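Long-range contacts in MMACHC-like protein (Caenorhabditis elegans, PDB 5UJC), which binds vitamin B12 and probably removes its upper axial ligand, by flavin-dependent reduction of cyanocobalamin and glutathione-dependent demethylation of methylcobalamin: residues D50-A55 with K196-C201; G33-A38 with Q135-V140; E26-K31 with A141-Y146; K111-F116 with L190-V195. All coordinates share one frame; numbering follows the deposited sequence.

All four contacts build on or around one antiparallel sheet, in the order 25-31, 53-60, 185-196, 117-120. Interactions 1 and 4 meet where strand 53-60 pairs with 185-196: Met-54 N reaches Val-195 O at 2.9 Å, and Met-54 O accepts from Phe-192 N at 3.0 Å. Interaction 3 joins through Ala-55 N and Phe-30 O, 2.9 Å apart. Interactions 2 and 3, with centres 9 Å apart, are linked by helix 134-140 and the chain leaving it; His-139 ND1 lies 3.0 Å from Tyr-146 N of strand 145-147. They lie nearest the methylcobalamin: Gln-135 NE2 and Tyr-146 OH both hydrogen-bond to it, whereas the Ile-191 side chain (interaction 4) is about 12 Å away.

Interaction 1: D50-A55 with K196-C201; sequences DDSTMA and KIPEFC
Lys-196 lies along the turn Asp-50 to Thr-53. Lys-196 CB and CD both sit 3.5 Å from Ser-52 OG and CG 3.8 Å from it, because the chain bends at chi2 (-60°) and curves past the hydroxyl. Lys-196 CE then passes 4.0 Å from Thr-53 OG1, and NZ ends 3.4 Å from Asp-50 OD2, a long salt bridge whose hydrogen bond is weak. The backbone is firmer: Ile-197 N donates to Ser-52 O at 2.9 Å and 169°, next to the antiparallel non-hydrogen-bonded pair of Thr-53 and Lys-196. Beyond it, Ile-197 CD1 rests 3.9 Å from Met-54 CB, and the Pro-198 ring leans on Ser-52 CB.

Two donors of Thr-53 grip the carbonyl of Asp-50, both from the same face of its plane: the N bond closes the type I turn, and Thr-53 OG1, 2.8 Å from Asp-50 O, adds a second grip. A valine in place of Thr-53 would probably leave Asp-50 O with one donor fewer from this turn and let the residue that carries the salt-bridge carboxylate shift more easily.

The contact marks the start of strand 53-60 against the end of strand 185-196. Helix 5-18 packs on Met-54 and Ile-197, strand 25-31 also touches Ile-197, and Ile-32 of helix 32-39 lies against Thr-53.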
loop_
_atom_site.group_PDB
_atom_site.type_symbol
_atom_site.label_atom_id
_atom_site.label_comp_id
_atom_site.label_asym_id
_atom_site.label_seq_id
_atom_site.Cartn_x
_atom_site.Cartn_y
_atom_site.Cartn_z
ATOM N N ASP A 50 21.542 4.241 -8.563
ATOM C CA ASP A 50 22.634 3.606 -7.807
ATOM C C ASP A 50 22.123 2.870 -6.568
ATOM O O ASP A 50 21.094 3.258 -5.969
ATOM C CB ASP A 50 23.685 4.650 -7.391
ATOM C CG ASP A 50 24.431 5.263 -8.591
ATOM O OD1 ASP A 50 24.381 4.692 -9.703
ATOM O OD2 ASP A 50 25.053 6.336 -8.411
ATOM N N ASP A 51 22.861 1.833 -6.167
ATOM C CA ASP A 51 22.453 0.952 -5.058
ATOM C C ASP A 51 22.117 1.711 -3.772
ATOM O O ASP A 51 21.175 1.349 -3.063
ATOM C CB ASP A 51 23.549 -0.078 -4.740
ATOM C CG ASP A 51 23.677 -1.154 -5.789
ATOM O OD1 ASP A 51 22.772 -1.323 -6.609
ATOM O OD2 ASP A 51 24.697 -1.862 -5.760
ATOM N N SER A 52 22.895 2.729 -3.446
ATOM C CA SER A 52 22.734 3.392 -2.164
ATOM C C SER A 52 21.646 4.500 -2.173
ATOM O O SER A 52 21.452 5.171 -1.177
ATOM C CB SER A 52 24.059 3.970 -1.709
ATOM O OG SER A 52 24.477 5.014 -2.575
ATOM N N THR A 53 20.959 4.686 -3.305
ATOM C CA THR A 53 19.934 5.712 -3.424
ATOM C C THR A 53 18.829 5.489 -2.381
ATOM O O THR A 53 18.306 4.378 -2.244
ATOM C CB THR A 53 19.315 5.696 -4.829
ATOM O OG1 THR A 53 20.338 5.911 -5.800
ATOM C CG2 THR A 53 18.248 6.767 -4.997
ATOM N N MET A 54 18.487 6.554 -1.665
ATOM C CA MET A 54 17.417 6.523 -0.674
ATOM C C MET A 54 16.032 6.434 -1.312
ATOM O O MET A 54 15.729 7.162 -2.267
ATOM C CB MET A 54 17.482 7.792 0.172
ATOM C CG MET A 54 16.379 7.916 1.207
ATOM S SD MET A 54 16.340 9.561 1.948
ATOM C CE MET A 54 14.793 9.507 2.853
ATOM N N ALA A 55 15.201 5.553 -0.757
ATOM C CA ALA A 55 13.779 5.501 -1.073
ATOM C C ALA A 55 12.964 5.437 0.214
ATOM O O ALA A 55 13.436 4.927 1.245
ATOM C CB ALA A 55 13.475 4.297 -1.945
ATOM N N LYS A 196 22.198 9.607 -0.932
ATOM C CA LYS A 196 22.817 8.292 -0.819
ATOM C C LYS A 196 22.970 7.908 0.669
ATOM O O LYS A 196 23.428 8.713 1.500
ATOM C CB LYS A 196 24.187 8.283 -1.510
ATOM C CG LYS A 196 24.179 8.822 -2.933
ATOM C CD LYS A 196 23.271 8.031 -3.848
ATOM C CE LYS A 196 23.255 8.611 -5.261
ATOM N NZ LYS A 196 24.601 8.587 -5.892
ATOM N N ILE A 197 22.561 6.679 0.984
ATOM C CA ILE A 197 22.518 6.178 2.347
ATOM C C ILE A 197 23.201 4.795 2.424
ATOM O O ILE A 197 22.630 3.828 2.924
ATOM C CB ILE A 197 21.041 6.138 2.894
ATOM C CG1 ILE A 197 20.119 5.389 1.929
ATOM C CG2 ILE A 197 20.517 7.564 3.132
ATOM C CD1 ILE A 197 18.796 4.945 2.564
ATOM N N PRO A 198 24.443 4.708 1.934
ATOM C CA PRO A 198 25.115 3.388 1.868
ATOM C C PRO A 198 25.279 2.683 3.233
ATOM O O PRO A 198 25.320 1.456 3.285
ATOM C CB PRO A 198 26.484 3.732 1.300
ATOM C CG PRO A 198 26.703 5.157 1.717
ATOM C CD PRO A 198 25.352 5.795 1.549
ATOM N N GLU A 199 25.319 3.456 4.314
ATOM C CA GLU A 199 25.522 2.904 5.652
ATOM C C GLU A 199 24.224 2.377 6.276
ATOM O O GLU A 199 24.256 1.755 7.331
ATOM C CB GLU A 199 26.162 3.958 6.583
ATOM C CG GLU A 199 25.285 5.207 6.881
ATOM C CD GLU A 199 25.537 6.377 5.917
ATOM O OE1 GLU A 199 26.132 7.410 6.348
ATOM O OE2 GLU A 199 25.109 6.284 4.749
ATOM N N PHE A 200 23.080 2.633 5.623
ATOM C CA PHE A 200 21.797 2.267 6.191
ATOM C C PHE A 200 21.540 0.765 6.049
ATOM O O PHE A 200 21.761 0.172 4.978
ATOM C CB PHE A 200 20.683 3.041 5.522
ATOM C CG PHE A 200 19.315 2.768 6.106
ATOM C CD1 PHE A 200 19.015 3.137 7.410
ATOM C CD2 PHE A 200 18.338 2.106 5.360
ATOM C CE1 PHE A 200 17.767 2.893 7.951
ATOM C CE2 PHE A 200 17.078 1.881 5.896
ATOM C CZ PHE A 200 16.797 2.269 7.194
ATOM N N CYS A 201 21.040 0.165 7.118
ATOM C CA CYS A 201 20.659 -1.257 7.119
ATOM C C CYS A 201 19.200 -1.381 7.437
ATOM O O CYS A 201 18.770 -1.045 8.536
ATOM C CB CYS A 201 21.474 -2.026 8.173
ATOM S SG CYS A 201 23.246 -2.087 7.848
#

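Interaction 2: G33-A38 with Q135-V140; sequences GSYNEA and QTCGHV
Tyr-35 swings its CG anti to the backbone N (chi1 177°), which carries the ring across to Thr-136 and Cys-137; Cys-137 in turn sets SG beside its own N, anti to the carbonyl carbon (chi1 -66°), and meets the ring. This is a helix-helix packing in the MMACHC family, which belongs to the FMN-dependent nitroreductase clan: the short axes of 33-38 and 135-140 approach to 9.4 Å with 119° between their directions.

Cys-137 SG touches Tyr-35 CD1 at 3.6 Å, a sulfur-aromatic contact in which the sulfur stands obliquely to the ring, 4.5 Å from its centroid. Thr-136 sends its methyl, not its hydroxyl, into the interface. Thr-136 CG2 comes 3.9 Å from Tyr-35 CD1, the two side chains crossing at about a right angle. Val-140 closes the other end, its CB 4.2 Å from Ser-34 CB.

The polar side-chain ends of Ser-34 and Tyr-35 bond outside the two segments. Tyr-35 OH bonds to Leu-133 N just ahead of helix 134-140, and Ser-34 OG to Glu-202. A leucine in place of Tyr-35 would probably leave Leu-133 N without that oxygen and take the aromatic surface from Cys-137 SG.

Ala-38, Gln-135, Thr-136 and His-139 line the methylcobalamin pocket, so both helices contribute to it. Ala-38 CB touches both Thr-136 CG2, at 3.7 Å, and Val-140 CG1, at 3.9 Å.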
loop_
_atom_site.group_PDB
_atom_site.type_symbol
_atom_site.label_atom_id
_atom_site.label_comp_id
_atom_site.label_asym_id
_atom_site.label_seq_id
_atom_site.Cartn_x
_atom_site.Cartn_y
_atom_site.Cartn_z
ATOM N N GLY A 33 19.228 -0.409 -4.036
ATOM C CA GLY A 33 19.991 -1.645 -4.263
ATOM C C GLY A 33 19.343 -2.879 -3.629
ATOM O O GLY A 33 19.428 -3.998 -4.174
ATOM N N SER A 34 18.697 -2.692 -2.482
ATOM C CA SER A 34 18.018 -3.801 -1.817
ATOM C C SER A 34 16.844 -4.287 -2.641
ATOM O O SER A 34 16.611 -5.484 -2.759
ATOM C CB SER A 34 17.549 -3.391 -0.442
ATOM O OG SER A 34 18.651 -3.023 0.376
ATOM N N TYR A 35 16.116 -3.355 -3.232
ATOM C CA TYR A 35 15.033 -3.707 -4.128
ATOM C C TYR A 35 15.553 -4.420 -5.391
ATOM O O TYR A 35 15.028 -5.466 -5.791
ATOM C CB TYR A 35 14.245 -2.450 -4.520
ATOM C CG TYR A 35 13.131 -2.705 -5.510
ATOM C CD1 TYR A 35 11.862 -3.083 -5.084
ATOM C CD2 TYR A 35 13.350 -2.568 -6.885
ATOM C CE1 TYR A 35 10.853 -3.309 -5.975
ATOM C CE2 TYR A 35 12.333 -2.760 -7.787
ATOM C CZ TYR A 35 11.086 -3.145 -7.334
ATOM O OH TYR A 35 10.044 -3.360 -8.219
ATOM N N ASN A 36 16.568 -3.854 -6.007
ATOM C CA ASN A 36 17.102 -4.430 -7.238
ATOM C C ASN A 36 17.677 -5.822 -7.023
ATOM O O ASN A 36 17.567 -6.679 -7.895
ATOM C CB ASN A 36 18.133 -3.509 -7.854
ATOM C CG ASN A 36 17.510 -2.302 -8.535
ATOM O OD1 ASN A 36 16.306 -2.279 -8.810
ATOM N ND2 ASN A 36 18.339 -1.313 -8.856
ATOM N N GLU A 37 18.316 -6.038 -5.868
ATOM C CA GLU A 37 18.824 -7.381 -5.514
ATOM C C GLU A 37 17.668 -8.394 -5.430
ATOM O O GLU A 37 17.796 -9.534 -5.883
ATOM C CB GLU A 37 19.622 -7.335 -4.181
ATOM C CG GLU A 37 20.106 -8.700 -3.662
ATOM C CD GLU A 37 20.683 -8.638 -2.242
ATOM O OE1 GLU A 37 20.316 -7.711 -1.460
ATOM O OE2 GLU A 37 21.490 -9.530 -1.898
ATOM N N ALA A 38 16.530 -7.959 -4.880
ATOM C CA ALA A 38 15.411 -8.840 -4.683
ATOM C C ALA A 38 14.691 -9.176 -6.028
ATOM O O ALA A 38 14.382 -10.342 -6.289
ATOM C CB ALA A 38 14.432 -8.246 -3.700
ATOM N N GLN A 135 5.064 -5.149 -2.764
ATOM C CA GLN A 135 5.272 -6.202 -1.756
ATOM C C GLN A 135 6.748 -6.509 -1.586
ATOM O O GLN A 135 7.221 -6.766 -0.477
ATOM C CB GLN A 135 4.476 -7.461 -2.102
ATOM C CG GLN A 135 2.977 -7.195 -2.119
ATOM C CD GLN A 135 2.233 -8.182 -2.963
ATOM O OE1 GLN A 135 2.549 -8.370 -4.144
ATOM N NE2 GLN A 135 1.242 -8.846 -2.367
ATOM N N THR A 136 7.500 -6.417 -2.676
ATOM C CA THR A 136 8.954 -6.574 -2.590
ATOM C C THR A 136 9.573 -5.402 -1.805
ATOM O O THR A 136 10.392 -5.623 -0.914
ATOM C CB THR A 136 9.576 -6.707 -3.982
ATOM O OG1 THR A 136 9.133 -7.938 -4.581
ATOM C CG2 THR A 136 11.085 -6.722 -3.918
ATOM N N CYS A 137 9.132 -4.166 -2.093
ATOM C CA CYS A 137 9.593 -3.027 -1.299
ATOM C C CYS A 137 9.300 -3.241 0.189
ATOM O O CYS A 137 10.121 -2.962 1.030
ATOM C CB CYS A 137 8.934 -1.708 -1.737
ATOM S SG CYS A 137 9.377 -1.158 -3.376
ATOM N N GLY A 138 8.090 -3.686 0.496
ATOM C CA GLY A 138 7.699 -3.867 1.880
ATOM C C GLY A 138 8.554 -4.866 2.611
ATOM O O GLY A 138 8.861 -4.698 3.822
ATOM N N HIS A 139 8.953 -5.913 1.904
ATOM C CA HIS A 139 9.778 -6.948 2.519
ATOM C C HIS A 139 11.224 -6.443 2.744
ATOM O O HIS A 139 11.770 -6.549 3.857
ATOM C CB HIS A 139 9.768 -8.192 1.640
ATOM C CG HIS A 139 10.308 -9.418 2.311
ATOM N ND1 HIS A 139 9.505 -10.306 2.981
ATOM C CD2 HIS A 139 11.569 -9.889 2.424
ATOM C CE1 HIS A 139 10.243 -11.288 3.464
ATOM N NE2 HIS A 139 11.503 -11.055 3.141
ATOM N N VAL A 140 11.825 -5.840 1.711
ATOM C CA VAL A 140 13.184 -5.392 1.851
ATOM C C VAL A 140 13.314 -4.207 2.811
ATOM O O VAL A 140 14.365 -4.029 3.441
ATOM C CB VAL A 140 13.876 -5.097 0.505
ATOM C CG1 VAL A 140 13.825 -6.326 -0.417
ATOM C CG2 VAL A 140 13.330 -3.856 -0.171
#

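Interaction 3: E26-K31 with A141-Y146; sequences ESHMFK and AGAAFY
Ala-143 sets its methyl squarely over the imidazole of His-28: CB lies 3.5 Å from the ring centroid and only 2° off the normal, a CH-pi contact in which all five ring atoms are nearly equidistant from it. His-28 CG lies beside the backbone N, anti to the carbonyl carbon (chi1 -58°), which places the ring under that methyl. Two residues earlier, Ala-141 CB fits between two side chains on the same side of the strand, 4.0 Å from His-28 CB and 3.9 Å from Phe-30 CB.

Two waters make the polar link. One joins His-28 ND1 (2.7 Å) to Ala-141 O, and the other gives its hydrogens to both Met-29 O and Ala-141 O, so Ala-141 O accepts from both waters.

Further out, Glu-26 fixes the turn of the imidazole. His-28 NE2 donates to Glu-26 OE1 at 2.8 Å, with the acceptor almost in the ring plane but the bond meeting the carboxylate on its anti side, 32° out of the carboxylate plane. Glu-26 OE1 has a second donor in His-177. With both ring nitrogens engaged, the His-28 ring is probably held flat beneath the methyl.

Gly-142 takes a positive phi and closes helix 134-140 in a Schellman motif, after which the chain heads toward Tyr-146, whose OH bonds to the methylcobalamin. A capped helix end thus packs alanines against edge strand 25-31 of the sheet.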
loop_
_atom_site.group_PDB
_atom_site.type_symbol
_atom_site.label_atom_id
_atom_site.label_comp_id
_atom_site.label_asym_id
_atom_site.label_seq_id
_atom_site.Cartn_x
_atom_site.Cartn_y
_atom_site.Cartn_z
ATOM N N GLU A 26 2.155 5.294 7.177
ATOM C CA GLU A 26 3.475 4.949 7.718
ATOM C C GLU A 26 4.485 5.091 6.601
ATOM O O GLU A 26 4.160 4.812 5.450
ATOM C CB GLU A 26 3.534 3.461 8.118
ATOM C CG GLU A 26 2.746 3.035 9.278
ATOM C CD GLU A 26 3.070 1.572 9.687
ATOM O OE1 GLU A 26 3.782 0.782 8.915
ATOM O OE2 GLU A 26 2.638 1.189 10.759
ATOM N N SER A 27 5.736 5.393 6.953
ATOM C CA SER A 27 6.819 5.357 5.982
ATOM C C SER A 27 7.964 4.507 6.464
ATOM O O SER A 27 8.234 4.416 7.676
ATOM C CB SER A 27 7.297 6.762 5.593
ATOM O OG SER A 27 8.078 7.347 6.584
ATOM N N HIS A 28 8.653 3.886 5.491
ATOM C CA HIS A 28 9.757 2.984 5.763
ATOM C C HIS A 28 10.881 3.241 4.750
ATOM O O HIS A 28 10.646 3.244 3.539
ATOM C CB HIS A 28 9.290 1.530 5.630
ATOM C CG HIS A 28 8.166 1.185 6.543
ATOM N ND1 HIS A 28 8.354 0.531 7.724
ATOM C CD2 HIS A 28 6.837 1.419 6.448
ATOM C CE1 HIS A 28 7.184 0.360 8.319
ATOM N NE2 HIS A 28 6.255 0.923 7.577
ATOM N N MET A 29 12.094 3.452 5.243
ATOM C CA MET A 29 13.227 3.773 4.401
ATOM C C MET A 29 13.876 2.500 3.863
ATOM O O MET A 29 13.978 1.483 4.577
ATOM C CB MET A 29 14.236 4.610 5.178
ATOM C CG MET A 29 15.307 5.240 4.303
ATOM S SD MET A 29 16.282 6.511 5.076
ATOM C CE MET A 29 17.216 5.589 6.217
ATOM N N PHE A 30 14.356 2.558 2.620
ATOM C CA PHE A 30 15.158 1.476 2.079
ATOM C C PHE A 30 16.071 1.960 0.985
ATOM O O PHE A 30 15.958 3.097 0.539
ATOM C CB PHE A 30 14.271 0.325 1.581
ATOM C CG PHE A 30 13.402 0.668 0.381
ATOM C CD1 PHE A 30 12.219 1.388 0.531
ATOM C CD2 PHE A 30 13.738 0.211 -0.885
ATOM C CE1 PHE A 30 11.425 1.680 -0.571
ATOM C CE2 PHE A 30 12.937 0.473 -1.972
ATOM C CZ PHE A 30 11.768 1.190 -1.817
ATOM N N LYS A 31 17.031 1.112 0.605
ATOM C CA LYS A 31 17.972 1.445 -0.447
ATOM C C LYS A 31 17.478 0.833 -1.757
ATOM O O LYS A 31 17.065 -0.310 -1.787
ATOM C CB LYS A 31 19.368 0.899 -0.113
ATOM C CG LYS A 31 19.967 1.472 1.156
ATOM C CD LYS A 31 21.331 0.871 1.457
ATOM C CE LYS A 31 21.242 -0.599 1.868
ATOM N NZ LYS A 31 22.406 -0.994 2.705
ATOM N N ALA A 141 12.226 -3.447 2.979
ATOM C CA ALA A 141 12.220 -2.323 3.947
ATOM C C ALA A 141 11.883 -2.776 5.366
ATOM O O ALA A 141 11.933 -1.981 6.296
ATOM C CB ALA A 141 11.258 -1.259 3.514
ATOM N N GLY A 142 11.483 -4.038 5.516
ATOM C CA GLY A 142 11.107 -4.588 6.829
ATOM C C GLY A 142 9.701 -4.239 7.277
ATOM O O GLY A 142 9.352 -4.471 8.429
ATOM N N ALA A 143 8.912 -3.635 6.396
ATOM C CA ALA A 143 7.560 -3.175 6.759
ATOM C C ALA A 143 6.551 -4.286 6.916
ATOM O O ALA A 143 5.684 -4.223 7.788
ATOM C CB ALA A 143 7.049 -2.164 5.745
ATOM N N ALA A 144 6.658 -5.311 6.070
ATOM C CA ALA A 144 5.685 -6.396 6.048
ATOM C C ALA A 144 6.338 -7.577 5.382
ATOM O O ALA A 144 7.033 -7.416 4.391
ATOM C CB ALA A 144 4.438 -5.963 5.288
ATOM N N PHE A 145 6.097 -8.770 5.927
ATOM C CA PHE A 145 6.673 -10.008 5.392
ATOM C C PHE A 145 5.854 -10.434 4.174
ATOM O O PHE A 145 4.623 -10.529 4.231
ATOM C CB PHE A 145 6.653 -11.086 6.451
ATOM C CG PHE A 145 7.577 -12.227 6.158
ATOM C CD1 PHE A 145 7.259 -13.171 5.190
ATOM C CD2 PHE A 145 8.763 -12.356 6.838
ATOM C CE1 PHE A 145 8.128 -14.208 4.911
ATOM C CE2 PHE A 145 9.642 -13.376 6.552
ATOM C CZ PHE A 145 9.315 -14.311 5.586
ATOM N N TYR A 146 6.540 -10.655 3.074
ATOM C CA TYR A 146 5.907 -11.003 1.816
ATOM C C TYR A 146 5.922 -12.536 1.637
ATOM O O TYR A 146 6.996 -13.139 1.428
ATOM C CB TYR A 146 6.646 -10.309 0.658
ATOM C CG TYR A 146 6.109 -10.565 -0.740
ATOM C CD1 TYR A 146 4.756 -10.853 -0.972
ATOM C CD2 TYR A 146 6.937 -10.409 -1.835
ATOM C CE1 TYR A 146 4.270 -11.013 -2.257
ATOM C CE2 TYR A 146 6.466 -10.591 -3.127
ATOM C CZ TYR A 146 5.122 -10.901 -3.333
ATOM O OH TYR A 146 4.612 -11.073 -4.620
HETATM O O HOH W 1 10.408 -1.095 8.547
HETATM O O HOH W 2 13.406 0.238 6.818
#

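Interaction 4: K111-F116 with L190-V195; sequences KVEENF and LIFPNV
Phe-116 and Phe-192 run side by side and point the same way, their rings oblique at 46°. Phe-116 holds CG between its backbone N and carbonyl carbon (chi1 55°), which leaves CB, not the ring, as the part nearest Phe-192: CB to Phe-192 CE1 is 3.6 Å. Phe-116 CA also makes a CA-H...O contact with Ile-191 O at 3.2 Å.

Glu-113 starts out anti to its N and then bends at chi2 (61°), sliding past Phe-192 so that CG lies 3.8 Å from Phe-192 CD1 and CD 3.8 Å from Val-195 CG2. OE2 goes on to His-7 in helix 5-18, while OE1 takes a water that also bonds to Asn-115 O and accepts from Asn-194 N.

Asn-115, extended at chi1, sets its amide across that of Asn-194. ND2 donates to Asn-194 OD1 at 2.7 Å, in the plane of its own amide but from above the acceptor's carbonyl plane. Asn-115 OD1 meanwhile rests 3.8 Å from Pro-193 CD.

The type I turn from Phe-192 to Val-195 forms the corner of strand 185-196, and the incoming loop packs on it at the border of the four-stranded antiparallel sheet, order 25-31, 53-60, 185-196, 117-120.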
loop_
_atom_site.group_PDB
_atom_site.type_symbol
_atom_site.label_atom_id
_atom_site.label_comp_id
_atom_site.label_asym_id
_atom_site.label_seq_id
_atom_site.Cartn_x
_atom_site.Cartn_y
_atom_site.Cartn_z
ATOM N N LYS A 111 11.036 21.717 -0.225
ATOM C CA LYS A 111 11.876 22.689 0.471
ATOM C C LYS A 111 13.021 22.036 1.272
ATOM O O LYS A 111 13.960 22.712 1.704
ATOM C CB LYS A 111 11.017 23.578 1.377
ATOM C CG LYS A 111 9.954 24.342 0.620
ATOM C CD LYS A 111 9.190 25.284 1.539
ATOM C CE LYS A 111 7.824 25.621 0.994
ATOM N NZ LYS A 111 7.007 26.389 1.979
ATOM N N VAL A 112 12.915 20.728 1.482
ATOM C CA VAL A 112 13.953 19.939 2.171
ATOM C C VAL A 112 14.842 19.174 1.153
ATOM O O VAL A 112 16.067 19.130 1.294
ATOM C CB VAL A 112 13.306 18.961 3.195
ATOM C CG1 VAL A 112 14.346 18.010 3.798
ATOM C CG2 VAL A 112 12.603 19.758 4.296
ATOM N N GLU A 113 14.213 18.577 0.144
ATOM C CA GLU A 113 14.939 17.895 -0.954
ATOM C C GLU A 113 14.147 18.065 -2.238
ATOM O O GLU A 113 13.046 17.537 -2.361
ATOM C CB GLU A 113 15.146 16.398 -0.653
ATOM C CG GLU A 113 15.938 15.648 -1.742
ATOM C CD GLU A 113 17.367 16.186 -1.953
ATOM O OE1 GLU A 113 17.893 16.011 -3.066
ATOM O OE2 GLU A 113 17.952 16.764 -1.014
ATOM N N GLU A 114 14.645 18.912 -3.144
ATOM C CA GLU A 114 13.842 19.330 -4.299
ATOM C C GLU A 114 13.644 18.224 -5.340
ATOM O O GLU A 114 12.633 18.191 -6.018
ATOM C CB GLU A 114 14.424 20.595 -4.944
ATOM C CG GLU A 114 15.692 20.401 -5.738
ATOM C CD GLU A 114 16.228 21.734 -6.290
ATOM O OE1 GLU A 114 15.522 22.754 -6.160
ATOM O OE2 GLU A 114 17.353 21.764 -6.837
ATOM N N ASN A 115 14.591 17.291 -5.405
ATOM C CA ASN A 115 14.610 16.260 -6.464
ATOM C C ASN A 115 14.098 14.917 -5.946
ATOM O O ASN A 115 14.759 14.266 -5.156
ATOM C CB ASN A 115 16.054 16.104 -6.985
ATOM C CG ASN A 115 16.178 15.095 -8.122
ATOM O OD1 ASN A 115 15.183 14.551 -8.615
ATOM N ND2 ASN A 115 17.411 14.865 -8.562
ATOM N N PHE A 116 12.884 14.540 -6.344
ATOM C CA PHE A 116 12.380 13.222 -6.044
ATOM C C PHE A 116 11.378 12.751 -7.078
ATOM O O PHE A 116 10.765 13.547 -7.785
ATOM C CB PHE A 116 11.764 13.140 -4.629
ATOM C CG PHE A 116 10.680 14.144 -4.368
ATOM C CD1 PHE A 116 10.995 15.416 -3.852
ATOM C CD2 PHE A 116 9.350 13.830 -4.585
ATOM C CE1 PHE A 116 10.003 16.333 -3.579
ATOM C CE2 PHE A 116 8.354 14.758 -4.316
ATOM C CZ PHE A 116 8.686 16.013 -3.824
ATOM N N LEU A 190 8.719 7.019 -2.762
ATOM C CA LEU A 190 9.475 8.222 -3.101
ATOM C C LEU A 190 10.930 7.852 -3.273
ATOM O O LEU A 190 11.495 7.159 -2.426
ATOM C CB LEU A 190 9.352 9.252 -1.991
ATOM C CG LEU A 190 7.961 9.625 -1.520
ATOM C CD1 LEU A 190 8.045 10.600 -0.366
ATOM C CD2 LEU A 190 7.114 10.185 -2.609
ATOM N N ILE A 191 11.517 8.257 -4.388
ATOM C CA ILE A 191 12.925 7.973 -4.653
ATOM C C ILE A 191 13.662 9.307 -4.729
ATOM O O ILE A 191 13.209 10.218 -5.390
ATOM C CB ILE A 191 13.092 7.198 -5.972
ATOM C CG1 ILE A 191 12.247 5.906 -5.935
ATOM C CG2 ILE A 191 14.578 6.869 -6.225
ATOM C CD1 ILE A 191 12.257 5.100 -7.230
ATOM N N PHE A 192 14.807 9.389 -4.044
ATOM C CA PHE A 192 15.599 10.628 -3.938
ATOM C C PHE A 192 16.957 10.436 -4.613
ATOM O O PHE A 192 17.919 9.996 -3.975
ATOM C CB PHE A 192 15.768 10.988 -2.484
ATOM C CG PHE A 192 14.457 11.208 -1.772
ATOM C CD1 PHE A 192 13.861 12.452 -1.766
ATOM C CD2 PHE A 192 13.798 10.155 -1.153
ATOM C CE1 PHE A 192 12.630 12.635 -1.160
ATOM C CE2 PHE A 192 12.562 10.354 -0.542
ATOM C CZ PHE A 192 11.989 11.586 -0.557
ATOM N N PRO A 193 17.038 10.736 -5.921
ATOM C CA PRO A 193 18.226 10.332 -6.671
ATOM C C PRO A 193 19.525 10.960 -6.190
ATOM O O PRO A 193 20.597 10.402 -6.454
ATOM C CB PRO A 193 17.907 10.791 -8.112
ATOM C CG PRO A 193 16.429 10.844 -8.172
ATOM C CD PRO A 193 15.991 11.284 -6.802
ATOM N N ASN A 194 19.444 12.112 -5.510
ATOM C CA ASN A 194 20.650 12.799 -5.024
ATOM C C ASN A 194 21.005 12.490 -3.576
ATOM O O ASN A 194 21.950 13.071 -3.046
ATOM C CB ASN A 194 20.504 14.327 -5.198
ATOM C CG ASN A 194 20.313 14.734 -6.646
ATOM O OD1 ASN A 194 19.495 15.601 -6.959
ATOM N ND2 ASN A 194 21.055 14.103 -7.539
ATOM N N VAL A 195 20.286 11.551 -2.948
ATOM C CA VAL A 195 20.513 11.234 -1.556
ATOM C C VAL A 195 20.981 9.784 -1.434
ATOM O O VAL A 195 20.263 8.860 -1.801
ATOM C CB VAL A 195 19.245 11.446 -0.698
ATOM C CG1 VAL A 195 19.531 11.102 0.741
ATOM C CG2 VAL A 195 18.747 12.882 -0.831
HETATM O O HOH W 3 17.290 13.604 -4.371
#